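Local atomic coordinates of cytochrome C (Marichromatium purpuratum 984, PDB entry 5LO9), a protein that probably interconverts thiosulfate and tetrathionate as a thiosulfate dehydrogenase, passing electrons through its covalently bound c-type hemes. Residues A[303-307]-A[360-364]. Numbering follows the deposited sequence.
Sequences MWAAW and IFWLA. With HEC (heme c), chain E.
With CG of W307 trans to its own backbone N (chi1 -178°), its indole reaches helix 351-363 from the short helix 304-307, while the chi1 of F361, 169°, sets the phenyl ring beside the indole NE1. The contact illustrates the layered wall of a heme pocket, consistent with a cytochrome c-like domain: M303 and A306 line the pocket of a covalently bound c-type heme and the long helix backs them. F361 CB sits over one face of the indole, a CH-pi contact 3.9 Å from the centroid of its six-membered ring. The phenyl ring turns its edge instead, CD2 lying 3.5 Å from W307 NE1, and the two rings meet obliquely, their planes at 59°. I360 CG2 presses on CE3 of the same indole at 3.7 Å, while the A364 methyl meets W307 CB where the long helix ends. Were W307 replaced by an alanine, F361 CB would probably lose its aromatic face and a gap would open beside I360 and A364. T369 of the second subunit also packs on W307, at the dimer interface.

Nearer the heme, M303 CB rests against I360 CG2 and L363 CD1; its chain, bent at chi2 and chi3, runs on past I360, with SD 3.9 Å from I360 CD1, and ends with CE 3.6 Å from heme C3A. The side chain also touches H291, an axial ligand of the heme iron. W304 CB meets the helix end, 3.8 Å from A364 CA, while its NE1 is hydrogen-bonded to R296 O. Within the turn, M303 O accepts two backbone hydrogen bonds, from A306 N and W307 N, each 3.0 Å long.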
loop_
_atom_site.group_PDB
_atom_site.type_symbol
_atom_site.label_atom_id
_atom_site.label_comp_id
_atom_site.label_asym_id
_atom_site.label_seq_id
_atom_site.Cartn_x
_atom_site.Cartn_y
_atom_site.Cartn_z
ATOM N N MET A 303 13.758 0.475 1.909
ATOM C CA MET A 303 12.374 0.258 1.534
ATOM C C MET A 303 11.429 0.946 2.495
ATOM O O MET A 303 10.323 1.350 2.104
ATOM C CB MET A 303 12.103 -1.237 1.486
ATOM C CG MET A 303 12.850 -1.940 0.357
ATOM S SD MET A 303 12.251 -1.510 -1.311
ATOM C CE MET A 303 13.425 -0.254 -1.814
ATOM N N TRP A 304 11.846 1.116 3.744
ATOM C CA TRP A 304 10.965 1.793 4.687
ATOM C C TRP A 304 10.727 3.241 4.280
ATOM O O TRP A 304 9.652 3.778 4.520
ATOM C CB TRP A 304 11.512 1.735 6.102
ATOM C CG TRP A 304 12.971 1.942 6.260
ATOM C CD1 TRP A 304 13.931 0.974 6.369
ATOM C CD2 TRP A 304 13.644 3.185 6.397
ATOM N NE1 TRP A 304 15.150 1.542 6.551
ATOM C CE2 TRP A 304 14.997 2.906 6.584
ATOM C CE3 TRP A 304 13.229 4.514 6.386
ATOM C CZ2 TRP A 304 15.939 3.904 6.750
ATOM C CZ3 TRP A 304 14.172 5.503 6.535
ATOM C CH2 TRP A 304 15.504 5.194 6.716
ATOM N N ALA A 305 11.685 3.888 3.642
ATOM C CA ALA A 305 11.417 5.258 3.237
ATOM C C ALA A 305 10.527 5.313 2.015
ATOM O O ALA A 305 9.965 6.370 1.715
ATOM C CB ALA A 305 12.723 5.998 2.928
ATOM N N ALA A 306 10.388 4.196 1.311
ATOM C CA ALA A 306 9.620 4.169 0.081
ATOM C C ALA A 306 8.160 3.831 0.343
ATOM O O ALA A 306 7.277 4.393 -0.306
ATOM C CB ALA A 306 10.227 3.156 -0.886
ATOM N N TRP A 307 7.890 2.938 1.296
ATOM C CA TRP A 307 6.514 2.517 1.539
ATOM C C TRP A 307 5.574 3.698 1.764
ATOM O O TRP A 307 4.461 3.728 1.223
ATOM C CB TRP A 307 6.454 1.586 2.746
ATOM C CG TRP A 307 5.060 1.095 3.000
ATOM C CD1 TRP A 307 4.169 1.521 3.968
ATOM C CD2 TRP A 307 4.379 0.107 2.243
ATOM N NE1 TRP A 307 2.990 0.847 3.839
ATOM C CE2 TRP A 307 3.098 -0.033 2.791
ATOM C CE3 TRP A 307 4.730 -0.675 1.147
ATOM C CZ2 TRP A 307 2.182 -0.939 2.292
ATOM C CZ3 TRP A 307 3.805 -1.569 0.648
ATOM C CH2 TRP A 307 2.553 -1.685 1.212
ATOM N N ILE A 360 8.061 -5.190 2.593
ATOM C CA ILE A 360 8.369 -3.769 2.604
ATOM C C ILE A 360 7.503 -3.044 3.616
ATOM O O ILE A 360 7.954 -2.113 4.280
ATOM C CB ILE A 360 8.193 -3.191 1.202
ATOM C CG1 ILE A 360 9.268 -3.742 0.260
ATOM C CG2 ILE A 360 8.256 -1.713 1.261
ATOM C CD1 ILE A 360 8.935 -3.596 -1.251
ATOM N N PHE A 361 6.236 -3.419 3.700
ATOM C CA PHE A 361 5.321 -2.841 4.679
ATOM C C PHE A 361 5.856 -3.059 6.073
ATOM O O PHE A 361 5.906 -2.135 6.889
ATOM C CB PHE A 361 3.941 -3.505 4.508
ATOM C CG PHE A 361 2.915 -3.219 5.610
ATOM C CD1 PHE A 361 2.420 -4.251 6.397
ATOM C CD2 PHE A 361 2.381 -1.944 5.778
ATOM C CE1 PHE A 361 1.457 -3.999 7.364
ATOM C CE2 PHE A 361 1.404 -1.698 6.742
ATOM C CZ PHE A 361 0.949 -2.725 7.539
ATOM N N TRP A 362 6.278 -4.281 6.357
ATOM C CA TRP A 362 6.783 -4.587 7.685
ATOM C C TRP A 362 8.013 -3.747 8.043
ATOM O O TRP A 362 8.085 -3.183 9.142
ATOM C CB TRP A 362 7.096 -6.068 7.762
ATOM C CG TRP A 362 7.804 -6.435 8.987
ATOM C CD1 TRP A 362 7.314 -6.394 10.243
ATOM C CD2 TRP A 362 9.138 -6.940 9.089
ATOM N NE1 TRP A 362 8.253 -6.840 11.130
ATOM C CE2 TRP A 362 9.381 -7.188 10.447
ATOM C CE3 TRP A 362 10.140 -7.204 8.167
ATOM C CZ2 TRP A 362 10.580 -7.670 10.908
ATOM C CZ3 TRP A 362 11.324 -7.689 8.619
ATOM C CH2 TRP A 362 11.544 -7.912 9.986
ATOM N N LEU A 363 8.983 -3.623 7.119
ATOM C CA LEU A 363 10.170 -2.817 7.418
ATOM C C LEU A 363 9.805 -1.394 7.791
ATOM O O LEU A 363 10.567 -0.729 8.506
ATOM C CB LEU A 363 11.121 -2.769 6.240
ATOM C CG LEU A 363 11.819 -4.055 5.868
ATOM C CD1 LEU A 363 12.650 -3.823 4.642
ATOM C CD2 LEU A 363 12.662 -4.540 7.041
ATOM N N ALA A 364 8.658 -0.916 7.310
ATOM C CA ALA A 364 8.209 0.460 7.477
ATOM C C ALA A 364 7.357 0.673 8.727
ATOM O O ALA A 364 6.794 1.771 8.902
ATOM C CB ALA A 364 7.427 0.901 6.260
HETATM FE FE HEC E . 15.117 -0.836 -6.862
HETATM C CHA HEC E . 14.154 2.506 -6.362
HETATM C CHB HEC E . 12.271 -1.946 -5.151
HETATM C CHC HEC E . 15.952 -4.186 -7.600
HETATM C CHD HEC E . 18.107 0.238 -8.176
HETATM N NA HEC E . 13.523 0.121 -5.926
HETATM C C1A HEC E . 13.320 1.431 -5.851
HETATM C C2A HEC E . 12.079 1.794 -5.133
HETATM C C3A HEC E . 11.526 0.501 -4.768
HETATM C C4A HEC E . 12.495 -0.485 -5.307
HETATM C CMA HEC E . 10.279 0.257 -3.997
HETATM C CAA HEC E . 11.564 3.177 -4.825
HETATM C CBA HEC E . 12.447 3.804 -3.751
HETATM C CGA HEC E . 11.894 5.141 -3.284
HETATM O O1A HEC E . 12.317 5.576 -2.190
HETATM O O2A HEC E . 11.062 5.776 -4.001
HETATM N NB HEC E . 14.293 -2.713 -6.469
HETATM C C1B HEC E . 13.159 -2.936 -5.770
HETATM C C2B HEC E . 12.816 -4.359 -5.673
HETATM C C3B HEC E . 13.895 -5.014 -6.400
HETATM C C4B HEC E . 14.743 -3.898 -6.859
HETATM C CMB HEC E . 11.667 -4.979 -4.963
HETATM C CAB HEC E . 14.058 -6.479 -6.638
HETATM C CBB HEC E . 12.884 -6.940 -7.501
HETATM N NC HEC E . 16.739 -1.807 -7.750
HETATM C C1C HEC E . 16.906 -3.126 -7.935
HETATM C C2C HEC E . 18.224 -3.469 -8.517
HETATM C C3C HEC E . 18.855 -2.150 -8.695
HETATM C C4C HEC E . 17.844 -1.204 -8.170
HETATM C CMC HEC E . 18.731 -4.850 -8.847
HETATM C CAC HEC E . 20.234 -1.781 -9.210
HETATM C CBC HEC E . 20.527 -2.433 -10.524
HETATM N ND HEC E . 15.952 1.042 -7.213
HETATM C C1D HEC E . 17.144 1.251 -7.748
HETATM C C2D HEC E . 17.478 2.682 -7.863
HETATM C C3D HEC E . 16.305 3.399 -7.332
HETATM C C4D HEC E . 15.430 2.249 -6.971
HETATM C CMD HEC E . 18.746 3.210 -8.437
HETATM C CAD HEC E . 16.050 4.888 -7.176
HETATM C CBD HEC E . 16.150 5.720 -8.473
HETATM C CGD HEC E . 15.158 5.418 -9.615
HETATM O O1D HEC E . 14.986 4.252 -10.083
HETATM O O2D HEC E . 14.537 6.395 -10.116
#